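PDB 6GMM: adhesin LabA from Helicobacter pylori, which probably helps Helicobacter pylori adhere to the gastric mucosa by binding LacdiNAc-bearing glycans through its extracellular lectin-like exodomain. Local coordinates for residues Gly40-Ser45 against Gln288-Asn293; Asn55-Gln60 against Glu299-Ala304; Thr197-Leu202 against Asn240-Ile245; Glu224-Lys229 against Cys235-Asn240. All blocks are in the same frame, centred on the assembly; numbering follows the deposited sequence.

Contact 1 (Gly40-Ser45 against Gln288-Asn293); sequences GNLNAS and QSMFAN
Leu42 carries this contact from its side alone, reaching out of helix 32-50 to two residues one turn apart on helix 287-311. Its CG stands anti to the carbonyl carbon (chi1 -76°), and with chi2 anti as well (175°) the CD1 methyl reaches the backbone O of Met290, 3.6 Å away. The same methyl lies 3.8 Å from Met290 CG, where the two side chains cross at about a right angle. Nearer the backbone, Leu42 CB packs against the amide of Asn293, 3.9 Å from ND2, so that an apolar root meets a polar group without bonding to it. This is helix-on-helix packing in the elongated helical body of the adhesin, whose sequence in part resembles the SabA adhesion domain. Helix 369-386 joins in, with Ala378 touching Leu42, while Met290, its chain extended beyond CG, runs on to Ala38 and Arg39 of helix 32-50. The polar end of Asn293 is occupied along its own helix, where OD1 bonds to Gln297 NE2. Gln297 NE2 also bonds to Leu42 O, bringing the carbonyl of the first helix into a polar link with the second. Further along, Ser45 is too distant to touch Gln288-Asn293, yet its buried OG hydrogen-bonds to OE1 of the same Gln297, whose two amide ends are thus both engaged with helix 32-50.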
loop_
_atom_site.group_PDB
_atom_site.type_symbol
_atom_site.label_atom_id
_atom_site.label_comp_id
_atom_site.label_asym_id
_atom_site.label_seq_id
_atom_site.Cartn_x
_atom_site.Cartn_y
_atom_site.Cartn_z
ATOM N N GLY A 40 15.304 -17.604 -3.647
ATOM C CA GLY A 40 14.920 -18.065 -2.314
ATOM C C GLY A 40 14.438 -16.908 -1.459
ATOM O O GLY A 40 13.451 -17.047 -0.720
ATOM N N ASN A 41 15.085 -15.720 -1.606
ATOM C CA ASN A 41 14.654 -14.502 -0.890
ATOM C C ASN A 41 13.247 -14.058 -1.306
ATOM O O ASN A 41 12.502 -13.564 -0.465
ATOM C CB ASN A 41 15.593 -13.333 -1.160
ATOM C CG ASN A 41 16.907 -13.347 -0.453
ATOM O OD1 ASN A 41 17.111 -14.022 0.563
ATOM N ND2 ASN A 41 17.822 -12.537 -0.969
ATOM N N LEU A 42 12.934 -14.122 -2.622
ATOM C CA LEU A 42 11.636 -13.692 -3.144
ATOM C C LEU A 42 10.545 -14.631 -2.702
ATOM O O LEU A 42 9.472 -14.164 -2.323
ATOM C CB LEU A 42 11.618 -13.580 -4.673
ATOM C CG LEU A 42 12.292 -12.382 -5.314
ATOM C CD1 LEU A 42 12.278 -12.513 -6.854
ATOM C CD2 LEU A 42 11.636 -11.088 -4.896
ATOM N N ASN A 43 10.808 -15.945 -2.746
ATOM C CA ASN A 43 9.845 -16.979 -2.337
ATOM C C ASN A 43 9.492 -16.805 -0.857
ATOM O O ASN A 43 8.300 -16.860 -0.505
ATOM C CB ASN A 43 10.413 -18.385 -2.637
ATOM C CG ASN A 43 9.544 -19.511 -2.154
ATOM O OD1 ASN A 43 9.702 -20.015 -1.024
ATOM N ND2 ASN A 43 8.589 -19.908 -2.991
ATOM N N ALA A 44 10.501 -16.523 -0.005
ATOM C CA ALA A 44 10.312 -16.281 1.431
ATOM C C ALA A 44 9.515 -14.998 1.674
ATOM O O ALA A 44 8.510 -15.058 2.376
ATOM C CB ALA A 44 11.648 -16.230 2.164
ATOM N N SER A 45 9.903 -13.860 1.058
ATOM C CA SER A 45 9.119 -12.626 1.238
ATOM C C SER A 45 7.731 -12.665 0.575
ATOM O O SER A 45 6.826 -11.958 1.043
ATOM C CB SER A 45 9.896 -11.388 0.812
ATOM O OG SER A 45 10.359 -11.484 -0.522
ATOM N N GLN A 288 11.956 -13.625 -16.330
ATOM C CA GLN A 288 10.796 -12.768 -16.585
ATOM C C GLN A 288 9.799 -12.754 -15.432
ATOM O O GLN A 288 9.434 -11.676 -14.964
ATOM C CB GLN A 288 10.096 -13.157 -17.895
ATOM C CG GLN A 288 9.639 -11.950 -18.697
ATOM C CD GLN A 288 10.725 -11.461 -19.615
ATOM O OE1 GLN A 288 10.898 -11.969 -20.731
ATOM N NE2 GLN A 288 11.479 -10.462 -19.164
ATOM N N SER A 289 9.369 -13.955 -14.971
ATOM C CA SER A 289 8.443 -14.106 -13.840
ATOM C C SER A 289 9.158 -13.698 -12.529
ATOM O O SER A 289 8.530 -13.157 -11.630
ATOM C CB SER A 289 7.928 -15.539 -13.764
ATOM O OG SER A 289 9.003 -16.456 -13.622
ATOM N N MET A 290 10.482 -13.895 -12.457
ATOM C CA MET A 290 11.278 -13.503 -11.287
ATOM C C MET A 290 11.237 -11.982 -11.150
ATOM O O MET A 290 11.002 -11.483 -10.046
ATOM C CB MET A 290 12.709 -14.046 -11.382
ATOM C CG MET A 290 13.587 -13.683 -10.185
ATOM S SD MET A 290 15.312 -14.160 -10.462
ATOM C CE MET A 290 16.167 -13.101 -9.238
ATOM N N PHE A 291 11.351 -11.266 -12.289
ATOM C CA PHE A 291 11.276 -9.809 -12.354
ATOM C C PHE A 291 9.875 -9.311 -11.942
ATOM O O PHE A 291 9.737 -8.465 -11.038
ATOM C CB PHE A 291 11.621 -9.333 -13.768
ATOM C CG PHE A 291 11.445 -7.853 -13.983
ATOM C CD1 PHE A 291 12.191 -6.933 -13.255
ATOM C CD2 PHE A 291 10.466 -7.374 -14.843
ATOM C CE1 PHE A 291 12.001 -5.559 -13.421
ATOM C CE2 PHE A 291 10.268 -5.994 -15.003
ATOM C CZ PHE A 291 11.041 -5.099 -14.290
ATOM N N ALA A 292 8.835 -9.849 -12.602
ATOM C CA ALA A 292 7.462 -9.477 -12.314
ATOM C C ALA A 292 7.126 -9.690 -10.816
ATOM O O ALA A 292 6.423 -8.857 -10.215
ATOM C CB ALA A 292 6.531 -10.286 -13.183
ATOM N N ASN A 293 7.631 -10.783 -10.215
ATOM C CA ASN A 293 7.367 -11.079 -8.806
ATOM C C ASN A 293 7.947 -9.980 -7.902
ATOM O O ASN A 293 7.225 -9.413 -7.107
ATOM C CB ASN A 293 7.900 -12.467 -8.415
ATOM C CG ASN A 293 7.678 -12.839 -6.964
ATOM O OD1 ASN A 293 6.920 -12.204 -6.231
ATOM N ND2 ASN A 293 8.252 -13.930 -6.535
#

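Contact 2 (Asn55-Gln60 against Glu299-Ala304)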
loop_
_atom_site.group_PDB
_atom_site.type_symbol
_atom_site.label_atom_id
_atom_site.label_comp_id
_atom_site.label_asym_id
_atom_site.label_seq_id
_atom_site.Cartn_x
_atom_site.Cartn_y
_atom_site.Cartn_z
ATOM N N ASN A 55 2.603 -10.130 10.446
ATOM C CA ASN A 55 3.807 -9.520 9.911
ATOM C C ASN A 55 3.731 -9.236 8.392
ATOM O O ASN A 55 4.770 -9.137 7.728
ATOM C CB ASN A 55 5.024 -10.351 10.313
ATOM C CG ASN A 55 5.130 -10.496 11.818
ATOM O OD1 ASN A 55 5.212 -9.507 12.562
ATOM N ND2 ASN A 55 5.044 -11.728 12.303
ATOM N N SER A 56 2.508 -9.053 7.853
ATOM C CA SER A 56 2.371 -8.686 6.453
ATOM C C SER A 56 1.939 -7.240 6.307
ATOM O O SER A 56 0.790 -6.942 6.615
ATOM C CB SER A 56 1.408 -9.591 5.700
ATOM O OG SER A 56 1.058 -8.972 4.470
ATOM N N PRO A 57 2.795 -6.348 5.758
ATOM C CA PRO A 57 2.351 -4.965 5.513
ATOM C C PRO A 57 1.175 -4.889 4.532
ATOM O O PRO A 57 0.399 -3.952 4.632
ATOM C CB PRO A 57 3.593 -4.274 4.955
ATOM C CG PRO A 57 4.756 -5.165 5.341
ATOM C CD PRO A 57 4.200 -6.550 5.324
ATOM N N ALA A 58 0.998 -5.893 3.650
ATOM C CA ALA A 58 -0.113 -5.935 2.692
ATOM C C ALA A 58 -1.435 -6.124 3.493
ATOM O O ALA A 58 -2.308 -5.254 3.485
ATOM C CB ALA A 58 0.095 -7.086 1.718
ATOM N N TYR A 59 -1.511 -7.219 4.274
ATOM C CA TYR A 59 -2.636 -7.531 5.149
ATOM C C TYR A 59 -2.924 -6.388 6.125
ATOM O O TYR A 59 -4.067 -5.960 6.192
ATOM C CB TYR A 59 -2.369 -8.832 5.908
ATOM C CG TYR A 59 -3.585 -9.328 6.654
ATOM C CD1 TYR A 59 -4.505 -10.176 6.040
ATOM C CD2 TYR A 59 -3.789 -8.999 7.991
ATOM C CE1 TYR A 59 -5.592 -10.689 6.744
ATOM C CE2 TYR A 59 -4.851 -9.532 8.711
ATOM C CZ TYR A 59 -5.777 -10.338 8.073
ATOM O OH TYR A 59 -6.835 -10.830 8.786
ATOM N N GLN A 60 -1.901 -5.863 6.846
ATOM C CA GLN A 60 -2.135 -4.741 7.768
ATOM C C GLN A 60 -2.589 -3.513 7.001
ATOM O O GLN A 60 -3.384 -2.759 7.536
ATOM C CB GLN A 60 -0.893 -4.391 8.596
ATOM C CG GLN A 60 -0.352 -5.556 9.411
ATOM C CD GLN A 60 -1.339 -5.960 10.465
ATOM O OE1 GLN A 60 -1.803 -5.132 11.248
ATOM N NE2 GLN A 60 -1.717 -7.230 10.473
ATOM N N GLU A 299 6.021 -2.987 -5.127
ATOM C CA GLU A 299 4.811 -2.131 -5.229
ATOM C C GLU A 299 3.963 -2.238 -3.995
ATOM O O GLU A 299 3.618 -1.217 -3.410
ATOM C CB GLU A 299 3.953 -2.443 -6.465
ATOM C CG GLU A 299 3.921 -1.329 -7.494
ATOM C CD GLU A 299 3.270 -0.027 -7.068
ATOM O OE1 GLU A 299 3.933 0.772 -6.368
ATOM O OE2 GLU A 299 2.135 0.239 -7.524
ATOM N N ILE A 300 3.655 -3.483 -3.571
ATOM C CA ILE A 300 2.925 -3.788 -2.338
ATOM C C ILE A 300 3.517 -2.972 -1.190
ATOM O O ILE A 300 2.786 -2.278 -0.495
ATOM C CB ILE A 300 2.974 -5.295 -2.047
ATOM C CG1 ILE A 300 2.149 -6.063 -3.099
ATOM C CG2 ILE A 300 2.541 -5.589 -0.610
ATOM C CD1 ILE A 300 2.246 -7.512 -3.038
ATOM N N LEU A 301 4.829 -2.996 -1.044
ATOM C CA LEU A 301 5.520 -2.227 -0.014
ATOM C C LEU A 301 5.319 -0.706 -0.174
ATOM O O LEU A 301 5.026 -0.013 0.817
ATOM C CB LEU A 301 7.008 -2.619 0.018
ATOM C CG LEU A 301 7.244 -4.059 0.515
ATOM C CD1 LEU A 301 8.733 -4.426 0.535
ATOM C CD2 LEU A 301 6.558 -4.306 1.872
ATOM N N ASN A 302 5.383 -0.207 -1.433
ATOM C CA ASN A 302 5.182 1.218 -1.736
ATOM C C ASN A 302 3.795 1.593 -1.225
ATOM O O ASN A 302 3.673 2.526 -0.421
ATOM C CB ASN A 302 5.274 1.473 -3.260
ATOM C CG ASN A 302 4.884 2.866 -3.719
ATOM O OD1 ASN A 302 3.707 3.175 -3.958
ATOM N ND2 ASN A 302 5.870 3.728 -3.889
ATOM N N ARG A 303 2.777 0.809 -1.642
ATOM C CA ARG A 303 1.373 1.018 -1.282
ATOM C C ARG A 303 1.094 0.917 0.212
ATOM O O ARG A 303 0.427 1.807 0.731
ATOM C CB ARG A 303 0.457 0.095 -2.096
ATOM C CG ARG A 303 0.581 0.335 -3.605
ATOM C CD ARG A 303 0.315 1.780 -3.992
ATOM N NE ARG A 303 0.739 2.029 -5.368
ATOM C CZ ARG A 303 0.450 3.123 -6.064
ATOM N NH1 ARG A 303 0.866 3.248 -7.317
ATOM N NH2 ARG A 303 -0.285 4.087 -5.522
ATOM N N ALA A 304 1.621 -0.117 0.917
ATOM C CA ALA A 304 1.429 -0.256 2.383
ATOM C C ALA A 304 1.972 1.002 3.087
ATOM O O ALA A 304 1.303 1.575 3.926
ATOM C CB ALA A 304 2.145 -1.493 2.904
#
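Pro57 and Ala304 mark the close-packed heart of this contact, their CA atoms 5.7 Å apart. The small methyl of Ala304 permits such proximity: its CB sits 3.5 Å from the carbonyl O of Pro57 and 3.7 Å from the CB of the same residue. Beside this pair, the Ala58 methyl meets the CG2 branch of Ile300 at 3.7 Å. With chi1 of Ile300 at -68°, CG2 is the branch anti to the backbone N, and it is this methyl that meets Ala58. Toward Leu301, which is partly exposed, the packing relaxes, and the Pro57 ring offers its CG to Leu301 CD2 at 4.0 Å, with Phe368 touching both residues.

The packed surface coincides with a helix start. Ser56 is the N-cap of helix 57-76, its OG accepting an almost straight bond from Tyr59 N (3.1 Å, 169°) and bonding as well to Leu49 O, which ties the cap to the preceding helix 32-50. Pro57, lacking an amide hydrogen, fits the first turn, where backbone N-H groups have no helical acceptor. Helix 287-311 presents a different chemistry away from Asn55-Gln60. There the partly exposed Arg303 grips Glu299 side-on, NE and NH1 both directed at OE2, with NE at 3.1 Å. OE2 lies close to the guanidinium plane, while NE meets it on the syn side, 33° out of the carboxylate plane. Arg303 NH2 goes on to Asn251 OD1, extending the polar flank to helix 239-264.

Contact 3 (Thr197-Leu202 against Asn240-Ile245)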
loop_
_atom_site.group_PDB
_atom_site.type_symbol
_atom_site.label_atom_id
_atom_site.label_comp_id
_atom_site.label_asym_id
_atom_site.label_seq_id
_atom_site.Cartn_x
_atom_site.Cartn_y
_atom_site.Cartn_z
ATOM N N THR A 197 -17.853 2.032 -0.642
ATOM C CA THR A 197 -19.276 2.330 -0.642
ATOM C C THR A 197 -19.619 3.235 0.529
ATOM O O THR A 197 -20.368 4.204 0.337
ATOM C CB THR A 197 -20.096 1.042 -0.634
ATOM O OG1 THR A 197 -19.889 0.374 -1.877
ATOM C CG2 THR A 197 -21.604 1.302 -0.437
ATOM N N ILE A 198 -19.115 2.918 1.736
ATOM C CA ILE A 198 -19.353 3.739 2.926
ATOM C C ILE A 198 -18.969 5.203 2.659
ATOM O O ILE A 198 -19.837 6.041 2.680
ATOM C CB ILE A 198 -18.597 3.195 4.164
ATOM C CG1 ILE A 198 -19.162 1.824 4.625
ATOM C CG2 ILE A 198 -18.607 4.243 5.304
ATOM C CD1 ILE A 198 -18.325 1.144 5.695
ATOM N N ILE A 199 -17.687 5.468 2.337
ATOM C CA ILE A 199 -17.097 6.790 2.140
ATOM C C ILE A 199 -17.655 7.483 0.903
ATOM O O ILE A 199 -18.039 8.652 0.998
ATOM C CB ILE A 199 -15.530 6.738 2.155
ATOM C CG1 ILE A 199 -14.986 5.814 3.288
ATOM C CG2 ILE A 199 -14.916 8.143 2.257
ATOM C CD1 ILE A 199 -15.156 6.327 4.780
ATOM N N THR A 200 -17.722 6.774 -0.247
ATOM C CA THR A 200 -18.266 7.373 -1.477
ATOM C C THR A 200 -19.719 7.820 -1.255
ATOM O O THR A 200 -20.011 8.989 -1.541
ATOM C CB THR A 200 -18.064 6.469 -2.696
ATOM O OG1 THR A 200 -16.676 6.105 -2.738
ATOM C CG2 THR A 200 -18.427 7.161 -3.996
ATOM N N THR A 201 -20.599 6.920 -0.671
ATOM C CA THR A 201 -22.014 7.264 -0.414
ATOM C C THR A 201 -22.114 8.431 0.574
ATOM O O THR A 201 -22.878 9.363 0.319
ATOM C CB THR A 201 -22.866 6.039 -0.016
ATOM O OG1 THR A 201 -22.538 4.918 -0.856
ATOM C CG2 THR A 201 -24.327 6.308 -0.151
ATOM N N LEU A 202 -21.305 8.405 1.665
ATOM C CA LEU A 202 -21.272 9.472 2.674
ATOM C C LEU A 202 -20.918 10.805 2.036
ATOM O O LEU A 202 -21.583 11.806 2.279
ATOM C CB LEU A 202 -20.201 9.169 3.735
ATOM C CG LEU A 202 -20.539 9.306 5.228
ATOM C CD1 LEU A 202 -19.271 9.452 6.052
ATOM C CD2 LEU A 202 -21.514 10.471 5.546
ATOM N N ASN A 240 -11.106 16.459 5.060
ATOM C CA ASN A 240 -9.749 15.921 5.224
ATOM C C ASN A 240 -9.778 14.416 5.498
ATOM O O ASN A 240 -9.093 13.676 4.817
ATOM C CB ASN A 240 -9.023 16.673 6.342
ATOM C CG ASN A 240 -7.660 16.142 6.679
ATOM O OD1 ASN A 240 -6.667 16.537 6.079
ATOM N ND2 ASN A 240 -7.585 15.238 7.649
ATOM N N GLU A 241 -10.604 13.977 6.458
ATOM C CA GLU A 241 -10.742 12.584 6.881
ATOM C C GLU A 241 -11.310 11.699 5.790
ATOM O O GLU A 241 -10.789 10.613 5.578
ATOM C CB GLU A 241 -11.523 12.462 8.187
ATOM C CG GLU A 241 -10.819 13.106 9.374
ATOM C CD GLU A 241 -10.685 14.621 9.351
ATOM O OE1 GLU A 241 -11.578 15.302 8.794
ATOM O OE2 GLU A 241 -9.662 15.125 9.866
ATOM N N ILE A 242 -12.325 12.177 5.054
ATOM C CA ILE A 242 -12.885 11.452 3.899
ATOM C C ILE A 242 -11.759 11.297 2.842
ATOM O O ILE A 242 -11.545 10.203 2.332
ATOM C CB ILE A 242 -14.108 12.220 3.325
ATOM C CG1 ILE A 242 -15.317 12.173 4.303
ATOM C CG2 ILE A 242 -14.486 11.748 1.911
ATOM C CD1 ILE A 242 -16.323 13.291 4.078
ATOM N N SER A 243 -11.036 12.391 2.546
ATOM C CA SER A 243 -9.983 12.355 1.542
ATOM C C SER A 243 -8.893 11.326 1.891
ATOM O O SER A 243 -8.587 10.462 1.054
ATOM C CB SER A 243 -9.397 13.742 1.295
ATOM O OG SER A 243 -8.455 13.704 0.232
ATOM N N ALA A 244 -8.386 11.372 3.154
ATOM C CA ALA A 244 -7.350 10.458 3.644
ATOM C C ALA A 244 -7.816 9.022 3.544
ATOM O O ALA A 244 -7.041 8.161 3.160
ATOM C CB ALA A 244 -7.011 10.781 5.085
ATOM N N ILE A 245 -9.083 8.765 3.846
ATOM C CA ILE A 245 -9.587 7.397 3.839
ATOM C C ILE A 245 -9.753 6.876 2.420
ATOM O O ILE A 245 -9.438 5.712 2.167
ATOM C CB ILE A 245 -10.864 7.242 4.711
ATOM C CG1 ILE A 245 -10.558 7.619 6.200
ATOM C CG2 ILE A 245 -11.394 5.805 4.593
ATOM C CD1 ILE A 245 -11.829 7.665 7.172
#
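Ile199 of helix 188-205 packs against Ile242 and Ile245, one turn apart on helix 239-264, in a plain aliphatic helix-helix interface of the adhesin's helical body. Leu72 of helix 57-76 touches Ile199 and Ile245, making the site a meeting point of three helices.

The contacts between the two segments are all apolar. Methyl meets methyl where Ile199 CG2 and Ile242 CG2 stand 3.6 Å apart, the two side chains sliding past each other in opposite directions. The other branch of Ile199 leaves with CG1 anti to the carbonyl carbon, and chi2 (-70°) bends CD1 so that both carbons touch Ile245 CG2, 3.8 Å from CD1, the two side chains crossing at about a right angle. One isoleucine thus spends both branches, one on each partner.

The polar bonds lie to the side of this apolar patch. Asn240 ND2 reaches Glu241 OE2 at 3.0 Å from well above the carboxylate plane, and it also bonds to Arg313 O, outside the two helices. Within helix 188-205, Thr197 O takes two donors from Thr201: the backbone N at 2.9 Å and, from the opposite face of the carbonyl plane, the hydroxyl OG1 at 2.6 Å.

Contact 4 (Glu224-Lys229 against Cys235-Asn240)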
loop_
_atom_site.group_PDB
_atom_site.type_symbol
_atom_site.label_atom_id
_atom_site.label_comp_id
_atom_site.label_asym_id
_atom_site.label_seq_id
_atom_site.Cartn_x
_atom_site.Cartn_y
_atom_site.Cartn_z
ATOM N N GLU A 224 -13.285 15.679 19.175
ATOM C CA GLU A 224 -11.951 16.242 19.419
ATOM C C GLU A 224 -11.158 16.101 18.126
ATOM O O GLU A 224 -11.350 15.118 17.409
ATOM C CB GLU A 224 -11.232 15.474 20.537
ATOM C CG GLU A 224 -11.775 15.763 21.925
ATOM C CD GLU A 224 -11.473 17.145 22.479
ATOM O OE1 GLU A 224 -10.517 17.796 21.998
ATOM O OE2 GLU A 224 -12.181 17.563 23.420
ATOM N N GLY A 225 -10.335 17.095 17.804
ATOM C CA GLY A 225 -9.517 17.059 16.591
ATOM C C GLY A 225 -10.219 17.505 15.322
ATOM O O GLY A 225 -9.549 17.749 14.317
ATOM N N ILE A 226 -11.575 17.616 15.354
ATOM C CA ILE A 226 -12.402 18.077 14.249
ATOM C C ILE A 226 -12.809 19.519 14.574
ATOM O O ILE A 226 -13.510 19.765 15.553
ATOM C CB ILE A 226 -13.622 17.137 14.060
ATOM C CG1 ILE A 226 -13.187 15.676 13.702
ATOM C CG2 ILE A 226 -14.642 17.702 13.072
ATOM C CD1 ILE A 226 -12.476 15.426 12.348
ATOM N N TYR A 227 -12.301 20.466 13.782
ATOM C CA TYR A 227 -12.505 21.907 13.952
ATOM C C TYR A 227 -13.366 22.432 12.806
ATOM O O TYR A 227 -13.036 22.221 11.633
ATOM C CB TYR A 227 -11.135 22.631 13.979
ATOM C CG TYR A 227 -10.140 22.036 14.956
ATOM C CD1 TYR A 227 -10.124 22.429 16.292
ATOM C CD2 TYR A 227 -9.225 21.070 14.548
ATOM C CE1 TYR A 227 -9.214 21.879 17.198
ATOM C CE2 TYR A 227 -8.310 20.514 15.443
ATOM C CZ TYR A 227 -8.311 20.918 16.769
ATOM O OH TYR A 227 -7.405 20.359 17.645
ATOM N N LEU A 228 -14.483 23.088 13.148
ATOM C CA LEU A 228 -15.434 23.669 12.196
ATOM C C LEU A 228 -14.853 24.900 11.485
ATOM O O LEU A 228 -14.413 25.858 12.133
ATOM C CB LEU A 228 -16.777 24.021 12.879
ATOM C CG LEU A 228 -17.423 22.947 13.768
ATOM C CD1 LEU A 228 -18.540 23.530 14.592
ATOM C CD2 LEU A 228 -17.901 21.751 12.956
ATOM N N LYS A 229 -14.839 24.848 10.152
ATOM C CA LYS A 229 -14.329 25.897 9.278
ATOM C C LYS A 229 -15.487 26.590 8.524
ATOM O O LYS A 229 -15.322 27.061 7.398
ATOM C CB LYS A 229 -13.280 25.310 8.310
ATOM C CG LYS A 229 -11.985 24.823 8.975
ATOM C CD LYS A 229 -11.133 24.001 8.003
ATOM C CE LYS A 229 -9.879 23.421 8.621
ATOM N NZ LYS A 229 -10.171 22.227 9.458
ATOM N N CYS A 235 -19.620 16.200 4.332
ATOM C CA CYS A 235 -18.476 16.303 3.423
ATOM C C CYS A 235 -17.667 17.614 3.622
ATOM O O CYS A 235 -16.531 17.718 3.160
ATOM C CB CYS A 235 -18.897 16.088 1.973
ATOM S SG CYS A 235 -19.546 17.570 1.157
ATOM N N GLY A 236 -18.239 18.572 4.342
ATOM C CA GLY A 236 -17.562 19.813 4.701
ATOM C C GLY A 236 -16.721 19.618 5.947
ATOM O O GLY A 236 -15.502 19.743 5.897
ATOM N N ILE A 237 -17.370 19.257 7.064
ATOM C CA ILE A 237 -16.717 18.977 8.351
ATOM C C ILE A 237 -15.582 17.917 8.223
ATOM O O ILE A 237 -14.504 18.110 8.779
ATOM C CB ILE A 237 -17.780 18.575 9.422
ATOM C CG1 ILE A 237 -18.669 19.772 9.773
ATOM C CG2 ILE A 237 -17.138 18.032 10.705
ATOM C CD1 ILE A 237 -20.044 19.393 10.359
ATOM N N PHE A 238 -15.854 16.808 7.510
ATOM C CA PHE A 238 -14.922 15.678 7.377
ATOM C C PHE A 238 -14.145 15.579 6.044
ATOM O O PHE A 238 -13.572 14.528 5.765
ATOM C CB PHE A 238 -15.673 14.364 7.653
ATOM C CG PHE A 238 -16.235 14.285 9.044
ATOM C CD1 PHE A 238 -15.429 13.921 10.116
ATOM C CD2 PHE A 238 -17.560 14.612 9.294
ATOM C CE1 PHE A 238 -15.946 13.862 11.414
ATOM C CE2 PHE A 238 -18.083 14.559 10.595
ATOM C CZ PHE A 238 -17.270 14.186 11.646
ATOM N N LYS A 239 -14.047 16.682 5.279
ATOM C CA LYS A 239 -13.311 16.803 4.004
ATOM C C LYS A 239 -11.915 16.131 4.032
ATOM O O LYS A 239 -11.587 15.320 3.148
ATOM C CB LYS A 239 -13.163 18.293 3.670
ATOM C CG LYS A 239 -13.172 18.639 2.197
ATOM C CD LYS A 239 -13.227 20.167 2.046
ATOM C CE LYS A 239 -13.133 20.648 0.619
ATOM N NZ LYS A 239 -12.945 22.126 0.554
ATOM N N ASN A 240 -11.106 16.459 5.060
ATOM C CA ASN A 240 -9.749 15.921 5.224
ATOM C C ASN A 240 -9.778 14.416 5.498
ATOM O O ASN A 240 -9.093 13.676 4.817
ATOM C CB ASN A 240 -9.023 16.673 6.342
ATOM C CG ASN A 240 -7.660 16.142 6.679
ATOM O OD1 ASN A 240 -6.667 16.537 6.079
ATOM N ND2 ASN A 240 -7.585 15.238 7.649
HETATM O O HOH W 1 -13.227 20.467 9.561
#
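Ile226 presses its CG2 methyl against the CG2 of Ile237, a 3.5 Å approach that is tighter than usual for two methyls. Its other branch heads elsewhere: CG1 is anti to the carbonyl carbon (chi1 -62°), and CD1 comes within 3.9 Å of Phe238 CE1, the two side chains crossing at about a right angle. Ile237 CG2 also covers one face of the Phe238 ring, 3.6 Å above its plane and offset toward the rim, so the isoleucine pair and the ring form one cluster. Further along the loop, Leu228 lies beside Ile237 and points the same way, with CD2 3.8 Å from CG1.

The loop thereby folds back over the junction of two helices. Phe238 leaves helical geometry after helix 234-237 and stands at the N-cap position of helix 239-264. Its ring is held edge-to-face by Trp223 and reaches Leu72 and Met76 of helix 57-76, while Phe318 of helix 316-323 touches Ile226. The disulfide from Cys235 to Cys206 fastens the short helix to the chain just beyond helix 188-205.

One polar link spans the gap between the backbones. A water donates to Tyr227 O at 2.7 Å and to Ile237 O at 2.8 Å, committing both its hydrogens. Two carbonyl oxygens are both acceptors and cannot bond to each other, so the water supplies the donors that join loop and helix end, while the apolar side chains provide the direct grip.

In the fold
Contacts 1 and 2 share helix 287-311, which meets helix 32-50 at the first and the start of helix 57-76 at the second; their centres are 16 Å apart and their segments alternate along the chain. Contacts 3 and 4 lie close together, centres 12 Å apart, sharing Asn240 and helix 239-264, with Glu241 and Ile226 touching between them. Both fall in the sequence that contacts 1 and 2 enclose, and contact 4 is in turn bracketed by contact 3. Contact 4 lies about 44 Å from contact 1, centre to centre, on the opposite side of the chain's centre. Contacts 1 and 2 tie helix 287-311 to helices from early in the chain, whereas contacts 3 and 4 close progressively shorter loops, the last beside a disulfide.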